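Local coordinates for protein aminotransferase, class III (Deinococcus radiodurans, PDB 3I4J) that probably acts as a pyridoxal phosphate-dependent transaminase of class III, transferring amino groups between amino and carbonyl compounds, at residues Gly236-Cys240 and Gly404-Ser408; Asp204-Ala208 and Arg347-Leu353; Ala196-Val200 and Ala245-Trp249; Ala38-Gly44 and Lys261-Tyr267. The protein carries 1 engineered substitution. All coordinates share one frame; numbering follows the deposited sequence.

Contact 1 of 4, residues Gly236-Cys240 and Gly404-Ser408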
loop_
_atom_site.group_PDB
_atom_site.type_symbol
_atom_site.label_atom_id
_atom_site.label_comp_id
_atom_site.label_asym_id
_atom_site.label_seq_id
_atom_site.Cartn_x
_atom_site.Cartn_y
_atom_site.Cartn_z
ATOM N N GLY C 236 -2.722 -17.113 -6.669
ATOM C CA GLY C 236 -3.876 -17.432 -5.850
ATOM C C GLY C 236 -5.240 -16.952 -6.311
ATOM O O GLY C 236 -5.393 -16.350 -7.375
ATOM N N MET C 237 -6.237 -17.257 -5.485
ATOM C CA MET C 237 -7.629 -16.886 -5.699
ATOM C C MET C 237 -8.271 -17.346 -7.010
ATOM O O MET C 237 -8.991 -16.587 -7.661
ATOM C CB MET C 237 -7.795 -15.368 -5.522
ATOM C CG MET C 237 -7.351 -14.850 -4.134
ATOM S SD MET C 237 -8.010 -15.763 -2.684
ATOM C CE MET C 237 -6.628 -16.788 -2.310
ATOM N N GLY C 238 -8.012 -18.600 -7.381
ATOM C CA GLY C 238 -8.594 -19.167 -8.586
ATOM C C GLY C 238 -7.820 -19.004 -9.879
ATOM O O GLY C 238 -8.095 -19.695 -10.860
ATOM N N ARG C 239 -6.857 -18.091 -9.877
ATOM C CA ARG C 239 -6.029 -17.799 -11.043
ATOM C C ARG C 239 -5.531 -19.061 -11.762
ATOM O O ARG C 239 -5.612 -19.166 -12.989
ATOM C CB ARG C 239 -4.829 -16.956 -10.597
ATOM C CG ARG C 239 -3.995 -16.352 -11.710
ATOM C CD ARG C 239 -4.609 -15.042 -12.199
ATOM N NE ARG C 239 -4.846 -15.128 -13.620
ATOM C CZ ARG C 239 -5.506 -14.241 -14.350
ATOM N NH1 ARG C 239 -6.026 -13.140 -13.809
ATOM N NH2 ARG C 239 -5.660 -14.484 -15.635
ATOM N N CYS C 240 -5.018 -20.013 -10.993
ATOM C CA CYS C 240 -4.481 -21.241 -11.565
ATOM C C CYS C 240 -5.430 -22.437 -11.541
ATOM O O CYS C 240 -4.981 -23.585 -11.541
ATOM C CB CYS C 240 -3.172 -21.600 -10.860
ATOM S SG CYS C 240 -1.823 -20.428 -11.191
ATOM N N GLY C 404 -2.696 -13.834 -18.950
ATOM C CA GLY C 404 -3.623 -14.192 -17.900
ATOM C C GLY C 404 -4.800 -13.245 -17.876
ATOM O O GLY C 404 -4.811 -12.284 -17.109
ATOM N N PRO C 405 -5.810 -13.491 -18.719
ATOM C CA PRO C 405 -7.002 -12.646 -18.783
ATOM C C PRO C 405 -7.903 -12.910 -17.576
ATOM O O PRO C 405 -7.644 -13.819 -16.783
ATOM C CB PRO C 405 -7.647 -13.076 -20.099
ATOM C CG PRO C 405 -7.328 -14.552 -20.141
ATOM C CD PRO C 405 -5.876 -14.581 -19.713
ATOM N N PRO C 406 -8.965 -12.108 -17.411
ATOM C CA PRO C 406 -9.886 -12.287 -16.285
ATOM C C PRO C 406 -10.481 -13.692 -16.269
ATOM O O PRO C 406 -10.777 -14.262 -17.323
ATOM C CB PRO C 406 -10.943 -11.217 -16.535
ATOM C CG PRO C 406 -10.151 -10.121 -17.183
ATOM C CD PRO C 406 -9.285 -10.881 -18.164
ATOM N N LEU C 407 -10.654 -14.242 -15.071
ATOM C CA LEU C 407 -11.206 -15.581 -14.898
ATOM C C LEU C 407 -12.618 -15.698 -15.463
ATOM O O LEU C 407 -13.122 -16.802 -15.683
ATOM C CB LEU C 407 -11.201 -15.945 -13.410
ATOM C CG LEU C 407 -9.888 -16.483 -12.828
ATOM C CD1 LEU C 407 -8.707 -15.722 -13.387
ATOM C CD2 LEU C 407 -9.928 -16.418 -11.305
ATOM N N SER C 408 -13.241 -14.549 -15.696
ATOM C CA SER C 408 -14.595 -14.473 -16.239
ATOM C C SER C 408 -14.633 -14.399 -17.770
ATOM O O SER C 408 -15.704 -14.266 -18.365
ATOM C CB SER C 408 -15.292 -13.246 -15.650
ATOM O OG SER C 408 -14.430 -12.121 -15.723
#

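Contact 2 of 4, residues Asp204-Ala208 and Arg347-Leu353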
loop_
_atom_site.group_PDB
_atom_site.type_symbol
_atom_site.label_atom_id
_atom_site.label_comp_id
_atom_site.label_asym_id
_atom_site.label_seq_id
_atom_site.Cartn_x
_atom_site.Cartn_y
_atom_site.Cartn_z
ATOM N N ASP C 204 9.776 -15.986 -14.574
ATOM C CA ASP C 204 9.893 -17.104 -15.503
ATOM C C ASP C 204 8.456 -17.507 -15.798
ATOM O O ASP C 204 7.929 -18.449 -15.208
ATOM C CB ASP C 204 10.640 -18.272 -14.859
ATOM C CG ASP C 204 11.325 -19.159 -15.883
ATOM O OD1 ASP C 204 10.730 -19.421 -16.949
ATOM O OD2 ASP C 204 12.460 -19.602 -15.616
ATOM N N ALA C 205 7.842 -16.764 -16.712
ATOM C CA ALA C 205 6.449 -16.936 -17.109
ATOM C C ALA C 205 5.789 -18.302 -16.949
ATOM O O ALA C 205 5.964 -19.196 -17.775
ATOM C CB ALA C 205 6.264 -16.446 -18.549
ATOM N N ALA C 206 5.010 -18.434 -15.880
ATOM C CA ALA C 206 4.244 -19.641 -15.600
ATOM C C ALA C 206 5.011 -20.942 -15.406
ATOM O O ALA C 206 4.455 -22.022 -15.616
ATOM C CB ALA C 206 3.185 -19.830 -16.683
ATOM N N LEU C 207 6.272 -20.851 -15.007
ATOM C CA LEU C 207 7.056 -22.061 -14.767
ATOM C C LEU C 207 6.425 -22.797 -13.589
ATOM O O LEU C 207 6.200 -22.210 -12.531
ATOM C CB LEU C 207 8.505 -21.710 -14.431
ATOM C CG LEU C 207 9.374 -22.928 -14.098
ATOM C CD1 LEU C 207 9.477 -23.813 -15.335
ATOM C CD2 LEU C 207 10.757 -22.480 -13.644
ATOM N N ALA C 208 6.139 -24.083 -13.776
ATOM C CA ALA C 208 5.532 -24.882 -12.724
ATOM C C ALA C 208 6.278 -26.196 -12.546
ATOM O O ALA C 208 6.642 -26.849 -13.524
ATOM C CB ALA C 208 4.070 -25.162 -13.050
ATOM N N ARG C 347 3.573 -22.624 -21.768
ATOM C CA ARG C 347 3.197 -23.222 -20.494
ATOM C C ARG C 347 1.950 -22.585 -19.913
ATOM O O ARG C 347 1.642 -21.431 -20.200
ATOM C CB ARG C 347 4.339 -23.056 -19.488
ATOM C CG ARG C 347 5.663 -23.604 -19.965
ATOM C CD ARG C 347 6.771 -23.402 -18.947
ATOM N NE ARG C 347 7.035 -21.995 -18.657
ATOM C CZ ARG C 347 8.247 -21.504 -18.408
ATOM N NH1 ARG C 347 9.303 -22.305 -18.423
ATOM N NH2 ARG C 347 8.403 -20.217 -18.133
ATOM N N GLY C 348 1.243 -23.336 -19.078
ATOM C CA GLY C 348 0.053 -22.798 -18.455
ATOM C C GLY C 348 -0.529 -23.658 -17.354
ATOM O O GLY C 348 -0.533 -24.887 -17.443
ATOM N N THR C 349 -0.992 -23.003 -16.297
ATOM C CA THR C 349 -1.637 -23.673 -15.174
ATOM C C THR C 349 -2.852 -22.784 -14.930
ATOM O O THR C 349 -2.711 -21.663 -14.450
ATOM C CB THR C 349 -0.743 -23.693 -13.904
ATOM O OG1 THR C 349 0.485 -24.378 -14.182
ATOM C CG2 THR C 349 -1.447 -24.432 -12.784
ATOM N N GLY C 350 -4.039 -23.273 -15.276
ATOM C CA GLY C 350 -5.227 -22.452 -15.120
ATOM C C GLY C 350 -5.074 -21.273 -16.073
ATOM O O GLY C 350 -4.652 -21.455 -17.214
ATOM N N LEU C 351 -5.390 -20.063 -15.618
ATOM C CA LEU C 351 -5.258 -18.895 -16.478
ATOM C C LEU C 351 -4.001 -18.065 -16.229
ATOM O O LEU C 351 -4.015 -16.835 -16.320
ATOM C CB LEU C 351 -6.513 -18.016 -16.401
ATOM C CG LEU C 351 -7.649 -18.465 -17.337
ATOM C CD1 LEU C 351 -8.919 -17.661 -17.063
ATOM C CD2 LEU C 351 -7.205 -18.292 -18.789
ATOM N N LEU C 352 -2.917 -18.756 -15.890
ATOM C CA LEU C 352 -1.614 -18.127 -15.712
ATOM C C LEU C 352 -0.784 -18.871 -16.756
ATOM O O LEU C 352 -0.468 -20.049 -16.586
ATOM C CB LEU C 352 -1.063 -18.368 -14.304
ATOM C CG LEU C 352 0.361 -17.856 -14.067
ATOM C CD1 LEU C 352 0.478 -16.431 -14.565
ATOM C CD2 LEU C 352 0.707 -17.935 -12.585
ATOM N N LEU C 353 -0.458 -18.197 -17.853
ATOM C CA LEU C 353 0.288 -18.843 -18.926
ATOM C C LEU C 353 1.531 -18.070 -19.321
ATOM O O LEU C 353 1.652 -16.881 -19.034
ATOM C CB LEU C 353 -0.611 -19.022 -20.155
ATOM C CG LEU C 353 -1.945 -19.745 -19.938
ATOM C CD1 LEU C 353 -3.053 -18.728 -19.661
ATOM C CD2 LEU C 353 -2.280 -20.569 -21.171
HETATM O O HOH W 1 2.277 -23.561 -16.023
#

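Contact 3 of 4, residues Ala196-Val200 and Ala245-Trp249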
loop_
_atom_site.group_PDB
_atom_site.type_symbol
_atom_site.label_atom_id
_atom_site.label_comp_id
_atom_site.label_asym_id
_atom_site.label_seq_id
_atom_site.Cartn_x
_atom_site.Cartn_y
_atom_site.Cartn_z
ATOM N N ALA C 196 8.243 -19.744 -1.697
ATOM C CA ALA C 196 8.204 -19.946 -3.139
ATOM C C ALA C 196 6.829 -19.689 -3.737
ATOM O O ALA C 196 5.808 -19.825 -3.061
ATOM C CB ALA C 196 8.646 -21.373 -3.482
ATOM N N GLU C 197 6.814 -19.299 -5.012
ATOM C CA GLU C 197 5.565 -19.094 -5.742
ATOM C C GLU C 197 5.268 -20.504 -6.246
ATOM O O GLU C 197 6.116 -21.108 -6.894
ATOM C CB GLU C 197 5.772 -18.213 -6.975
ATOM C CG GLU C 197 6.241 -16.795 -6.733
ATOM C CD GLU C 197 6.603 -16.100 -8.037
ATOM O OE1 GLU C 197 7.723 -16.319 -8.546
ATOM O OE2 GLU C 197 5.757 -15.352 -8.561
ATOM N N PRO C 198 4.072 -21.044 -5.967
ATOM C CA PRO C 198 3.789 -22.401 -6.454
ATOM C C PRO C 198 4.010 -22.481 -7.968
ATOM O O PRO C 198 4.621 -23.424 -8.480
ATOM C CB PRO C 198 2.330 -22.610 -6.056
ATOM C CG PRO C 198 2.224 -21.821 -4.776
ATOM C CD PRO C 198 2.968 -20.536 -5.137
ATOM N N VAL C 199 3.488 -21.484 -8.674
ATOM C CA VAL C 199 3.648 -21.372 -10.119
ATOM C C VAL C 199 4.304 -20.007 -10.255
ATOM O O VAL C 199 3.788 -19.018 -9.732
ATOM C CB VAL C 199 2.285 -21.386 -10.850
ATOM C CG1 VAL C 199 2.480 -21.117 -12.333
ATOM C CG2 VAL C 199 1.611 -22.739 -10.653
ATOM N N VAL C 200 5.450 -19.963 -10.924
ATOM C CA VAL C 200 6.203 -18.724 -11.087
ATOM C C VAL C 200 5.512 -17.679 -11.955
ATOM O O VAL C 200 4.828 -18.006 -12.925
ATOM C CB VAL C 200 7.612 -19.012 -11.657
ATOM C CG1 VAL C 200 8.392 -17.713 -11.833
ATOM C CG2 VAL C 200 8.361 -19.949 -10.713
ATOM N N ALA C 245 -3.029 -22.092 -5.751
ATOM C CA ALA C 245 -2.322 -22.943 -6.708
ATOM C C ALA C 245 -1.594 -24.108 -6.056
ATOM O O ALA C 245 -1.490 -25.189 -6.642
ATOM C CB ALA C 245 -1.331 -22.106 -7.520
ATOM N N LEU C 246 -1.088 -23.890 -4.846
ATOM C CA LEU C 246 -0.347 -24.930 -4.132
ATOM C C LEU C 246 -1.159 -26.208 -3.954
ATOM O O LEU C 246 -0.608 -27.312 -3.992
ATOM C CB LEU C 246 0.095 -24.418 -2.758
ATOM C CG LEU C 246 1.029 -25.335 -1.958
ATOM C CD1 LEU C 246 2.323 -25.535 -2.738
ATOM C CD2 LEU C 246 1.325 -24.731 -0.585
ATOM N N SER C 247 -2.465 -26.047 -3.764
ATOM C CA SER C 247 -3.378 -27.174 -3.560
ATOM C C SER C 247 -3.458 -28.136 -4.737
ATOM O O SER C 247 -3.912 -29.272 -4.581
ATOM C CB SER C 247 -4.786 -26.660 -3.242
ATOM O OG SER C 247 -4.783 -25.905 -2.045
ATOM N N ARG C 248 -3.037 -27.692 -5.915
ATOM C CA ARG C 248 -3.077 -28.562 -7.086
ATOM C C ARG C 248 -2.158 -29.757 -6.863
ATOM O O ARG C 248 -2.302 -30.799 -7.506
ATOM C CB ARG C 248 -2.659 -27.797 -8.343
ATOM C CG ARG C 248 -3.662 -26.729 -8.770
ATOM C CD ARG C 248 -3.200 -26.020 -10.034
ATOM N NE ARG C 248 -3.129 -26.936 -11.170
ATOM C CZ ARG C 248 -4.116 -27.144 -12.038
ATOM N NH1 ARG C 248 -5.265 -26.494 -11.917
ATOM N NH2 ARG C 248 -3.952 -28.016 -13.028
ATOM N N TRP C 249 -1.212 -29.597 -5.944
ATOM C CA TRP C 249 -0.280 -30.663 -5.611
ATOM C C TRP C 249 -0.798 -31.453 -4.409
ATOM O O TRP C 249 -0.387 -31.220 -3.274
ATOM C CB TRP C 249 1.102 -30.072 -5.301
ATOM C CG TRP C 249 1.941 -29.759 -6.526
ATOM C CD1 TRP C 249 2.923 -30.542 -7.068
ATOM C CD2 TRP C 249 1.880 -28.576 -7.339
ATOM N NE1 TRP C 249 3.478 -29.923 -8.161
ATOM C CE2 TRP C 249 2.858 -28.715 -8.353
ATOM C CE3 TRP C 249 1.096 -27.414 -7.310
ATOM C CZ2 TRP C 249 3.073 -27.734 -9.330
ATOM C CZ3 TRP C 249 1.309 -26.435 -8.284
ATOM C CH2 TRP C 249 2.293 -26.604 -9.282
#

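Contact 4 of 4, residues Ala38-Gly44 and Lys261-Tyr267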
loop_
_atom_site.group_PDB
_atom_site.type_symbol
_atom_site.label_atom_id
_atom_site.label_comp_id
_atom_site.label_asym_id
_atom_site.label_seq_id
_atom_site.Cartn_x
_atom_site.Cartn_y
_atom_site.Cartn_z
ATOM N N ALA C 38 -2.088 -6.469 -14.607
ATOM C CA ALA C 38 -0.860 -7.148 -14.202
ATOM C C ALA C 38 -1.325 -8.326 -13.354
ATOM O O ALA C 38 -0.897 -8.496 -12.211
ATOM C CB ALA C 38 0.020 -6.207 -13.378
ATOM N N LEU C 39 -2.208 -9.133 -13.942
ATOM C CA LEU C 39 -2.808 -10.288 -13.284
ATOM C C LEU C 39 -3.499 -9.838 -12.003
ATOM O O LEU C 39 -3.383 -10.462 -10.949
ATOM C CB LEU C 39 -1.757 -11.372 -13.004
ATOM C CG LEU C 39 -1.572 -12.335 -14.184
ATOM C CD1 LEU C 39 -1.028 -11.598 -15.398
ATOM C CD2 LEU C 39 -0.627 -13.443 -13.780
ATOM N N VAL C 40 -4.241 -8.741 -12.132
ATOM C CA VAL C 40 -4.974 -8.134 -11.026
ATOM C C VAL C 40 -6.496 -8.241 -11.171
ATOM O O VAL C 40 -7.186 -8.655 -10.239
ATOM C CB VAL C 40 -4.630 -6.620 -10.900
ATOM C CG1 VAL C 40 -5.566 -5.943 -9.900
ATOM C CG2 VAL C 40 -3.187 -6.440 -10.469
ATOM N N ALA C 41 -7.014 -7.871 -12.343
ATOM C CA ALA C 41 -8.464 -7.867 -12.585
ATOM C C ALA C 41 -9.074 -9.239 -12.847
ATOM O O ALA C 41 -9.627 -9.498 -13.920
ATOM C CB ALA C 41 -8.787 -6.920 -13.743
ATOM N N ASN C 42 -9.011 -10.096 -11.837
ATOM C CA ASN C 42 -9.512 -11.463 -11.936
ATOM C C ASN C 42 -10.986 -11.670 -12.272
ATOM O O ASN C 42 -11.333 -12.673 -12.893
ATOM C CB ASN C 42 -9.184 -12.218 -10.648
ATOM C CG ASN C 42 -7.694 -12.476 -10.484
ATOM O OD1 ASN C 42 -6.873 -11.966 -11.250
ATOM N ND2 ASN C 42 -7.339 -13.259 -9.471
ATOM N N ILE C 43 -11.864 -10.753 -11.866
ATOM C CA ILE C 43 -13.278 -10.949 -12.167
ATOM C C ILE C 43 -13.821 -10.025 -13.250
ATOM O O ILE C 43 -15.033 -9.931 -13.458
ATOM C CB ILE C 43 -14.146 -10.842 -10.889
ATOM C CG1 ILE C 43 -14.183 -9.400 -10.371
ATOM C CG2 ILE C 43 -13.581 -11.760 -9.820
ATOM C CD1 ILE C 43 -15.166 -9.205 -9.216
ATOM N N GLY C 44 -12.916 -9.358 -13.958
ATOM C CA GLY C 44 -13.338 -8.467 -15.021
ATOM C C GLY C 44 -13.580 -7.051 -14.543
ATOM O O GLY C 44 -13.627 -6.790 -13.340
ATOM N N LYS C 261 -2.917 -8.699 -5.116
ATOM C CA LYS C 261 -3.461 -8.430 -6.447
ATOM C C LYS C 261 -4.900 -8.878 -6.679
ATOM O O LYS C 261 -5.833 -8.075 -6.613
ATOM C CB LYS C 261 -2.571 -9.062 -7.527
ATOM C CG LYS C 261 -1.225 -8.389 -7.692
ATOM C CD LYS C 261 -0.515 -8.871 -8.948
ATOM C CE LYS C 261 0.793 -8.126 -9.150
ATOM N NZ LYS C 261 1.414 -8.427 -10.467
ATOM N N GLY C 262 -5.078 -10.163 -6.967
ATOM C CA GLY C 262 -6.406 -10.682 -7.232
ATOM C C GLY C 262 -7.353 -10.785 -6.052
ATOM O O GLY C 262 -8.525 -11.108 -6.239
ATOM N N LEU C 263 -6.863 -10.513 -4.845
ATOM C CA LEU C 263 -7.697 -10.605 -3.652
ATOM C C LEU C 263 -8.944 -9.728 -3.793
ATOM O O LEU C 263 -10.061 -10.194 -3.562
ATOM C CB LEU C 263 -6.888 -10.212 -2.409
ATOM C CG LEU C 263 -7.375 -10.761 -1.065
ATOM C CD1 LEU C 263 -7.556 -12.274 -1.163
ATOM C CD2 LEU C 263 -6.372 -10.422 0.033
ATOM N N ALA C 264 -8.755 -8.462 -4.158
ATOM C CA ALA C 264 -9.884 -7.557 -4.372
ATOM C C ALA C 264 -10.044 -7.300 -5.877
ATOM O O ALA C 264 -10.794 -6.420 -6.300
ATOM C CB ALA C 264 -9.675 -6.238 -3.617
ATOM N N ALA C 265 -9.306 -8.074 -6.672
ATOM C CA ALA C 265 -9.359 -8.017 -8.137
ATOM C C ALA C 265 -9.404 -6.639 -8.803
ATOM O O ALA C 265 -10.160 -6.432 -9.756
ATOM C CB ALA C 265 -10.541 -8.859 -8.627
ATOM N N GLY C 266 -8.600 -5.706 -8.306
ATOM C CA GLY C 266 -8.550 -4.377 -8.889
ATOM C C GLY C 266 -9.559 -3.372 -8.365
ATOM O O GLY C 266 -9.529 -2.208 -8.765
ATOM N N TYR C 267 -10.451 -3.801 -7.476
ATOM C CA TYR C 267 -11.468 -2.905 -6.932
ATOM C C TYR C 267 -11.002 -2.111 -5.718
ATOM O O TYR C 267 -11.564 -1.067 -5.394
ATOM C CB TYR C 267 -12.739 -3.711 -6.617
ATOM C CG TYR C 267 -13.440 -4.099 -7.900
ATOM C CD1 TYR C 267 -14.306 -3.205 -8.533
ATOM C CD2 TYR C 267 -13.116 -5.282 -8.567
ATOM C CE1 TYR C 267 -14.817 -3.463 -9.795
ATOM C CE2 TYR C 267 -13.625 -5.554 -9.842
ATOM C CZ TYR C 267 -14.472 -4.632 -10.449
ATOM O OH TYR C 267 -14.939 -4.841 -11.730
HETATM O O HOH W 2 -9.694 -13.817 -8.005
HETATM O O HOH W 3 -11.518 -7.876 -11.661
#

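Contact 1 of 4, residues Gly236-Cys240 and Gly404-Ser408
L407 spreads its two methyls over R239 and G238, and they make the tightly packed part of the contact. CD1 sits over the centre of one guanidinium face, 3.6 Å above the plane. CD2 diverges toward the turn, where it meets G238 C at 3.6 Å and M237 O at 3.8 Å. A side chain at G238 would run into that methyl, and its backbone angles also call for glycine. R239 reaches across with CG anti to its backbone N (chi1 -170°), then bends at chi2 and chi3 so that the guanidinium slides beneath L407. Its edge is directed at P405 O; the NH2 bond to that oxygen is modelled at only 2.4 Å, and NH2 is crowded by G404, so its exact place is doubtful. G236-R239 form a type I' turn in the loop between strands 227-231 and 256-259 of the large mixed sheet, while G404-S408 leads from the small C-terminal sheet into helix 411-428; in this fold type I architecture the contact therefore joins the two domains. A glycine in place of L407 would probably uncover one guanidinium face and open a gap beside G238, leaving R239 to rely chiefly on its hydrogen bonds. N42 OD1 takes one from R239 NH1, and L351 O one from NH2. The other side is looser: the CB atoms of P405 and P406 point away from G236-C240, P405 packs on L329 of helix 318-339, M237 leads off toward L263, and S408 is partly exposed.

Contact 2 of 4, residues Asp204-Ala208 and Arg347-Leu353
R347 sets out with CG anti to its carbonyl carbon, runs straight through chi2 and bends at chi3 (-62°), which swings its guanidinium under the D204-L207 turn; D204 meets it with CG anti to its own backbone N (chi1 -154°). The turn is type II and belongs to the loop after strand 191-196 of the large sheet. R347 lies on a beta hairpin, strands 343-349 and 352-357, closed by a type II' turn from T349 to L352 in the small C-terminal sheet. One nitrogen carries most of the polar grip: R347 NH2 gives a salt-bridging hydrogen bond to D204 OD1 at 2.7 Å and another to A205 O, also 2.7 Å. The carboxylate oxygen is approached on its anti side, with the carboxylate and guanidinium planes 52° apart, whereas A205 O is reached from above its carbonyl plane. R347 NE adds a weak third bond to A205 O. D204 OD2 has a second cationic partner in K165, so the carboxylate lies between two positive groups and would probably stay ionised. L207 covers the guanidinium: its CA stands 3.8 Å above the plane, and CD1 comes within 3.4 Å of R347 NH1. Farther along, A206 CB packs on the backbone of the second strand, 3.6 Å from L353 C; its apolar partner is L352 CG at 4.3 Å. A water bridges the two segments, donating to A206 O at 2.7 Å and hydrogen-bonded to T349 OG1, also at 2.7 Å.

Contact 3 of 4, residues Ala196-Val200 and Ala245-Trp249
P198 lays its pyrrolidine ring against the first residues of A245-W249: CG is 3.9 Å from L246 CB, while CB is 4.0 Å from A245 CB. The ring and the leucine side chain cross at about a right angle, and the proline also reaches the backbone, with CB 3.8 Å from L246 N. V199 extends the apolar patch. Its CG2 branch, held opposite the carbonyl carbon, points to the rim of the W249 indole and meets CH2 at 4.2 Å, near the ring plane. The same methyl lies 4.3 Å from A245 CB. Strands 191-196 and 227-231 are parallel neighbours in the large mixed sheet, joined through helix 213-224 in a beta-alpha-beta crossover; this contact packs together the loops that leave their C-terminal ends. Residues 245-248 form a short 3-10 segment, whose R248 N bonds to A245 O. E232 receives the backbone N-H groups of A245 and L246, fixing the start of this segment beside the proline. No hydrogen bond joins the two ranges directly, but Y214 serves both: its hydroxyl is hydrogen-bonded to P198 O, and its ring meets W249 edge-to-face. At the other end of the indole, W249 NE1 bonds to A210 O.

Contact 4 of 4, residues Ala38-Gly44 and Lys261-Tyr267
The loop after strand 256-259 that carries K261 packs on the chain leaving helix 36-39, beside the subunit interface. K261 probably corresponds to the lysine that binds pyridoxal phosphate in class-III aminotransferases; a sulfate, probably from the crystallisation liquor, lies about 5 Å from its side chain and may mark an anion pocket. With CG anti to its carbonyl carbon (chi1 -70°), its chain runs extended past V40, CG 3.9 Å from V40 CG2, and NZ donates to A38 O at 2.9 Å, tilted 21° from the carbonyl plane. An alanine here would probably leave A38 O without this donor and bare the flank of V40. V40 spreads its other branch over the type I' turn A264-Y267, CG1 at 3.4 Å from G266 N, an N-H taken by Y296 of the second subunit. A CA-H...O contact runs from A265 CA to V40 O at 3.1 Å. N42 lays ND2 over G262, where a side chain would clash; OD1 pairs with R239. I43 CG1 touches Y267 CE2 at 3.9 Å; the Y267 hydroxyl, less surely placed, donates to G44 O. A water takes the I43 N-H and donates to G44 O and, at 2.7 Å, to A265 O.

All four contacts are largely buried, but they differ in place and chemistry. Contacts 1 and 2 both tie large-domain loops to the C-terminal domain through an arginine: each guanidinium has a leucine over one face, but that of contact 2 is also salt-bridged to a carboxylate, while that of contact 1 is directed at a backbone carbonyl. R239 O and L351 N connect them. Contact 3, mostly apolar and without a hydrogen bond across its segments, stays within the large domain and shares a loop with contact 2, joined by the L207 O to V200 N pair. Contact 4, bridged by two waters, is the one touched by the second subunit; N42 links it to contact 1.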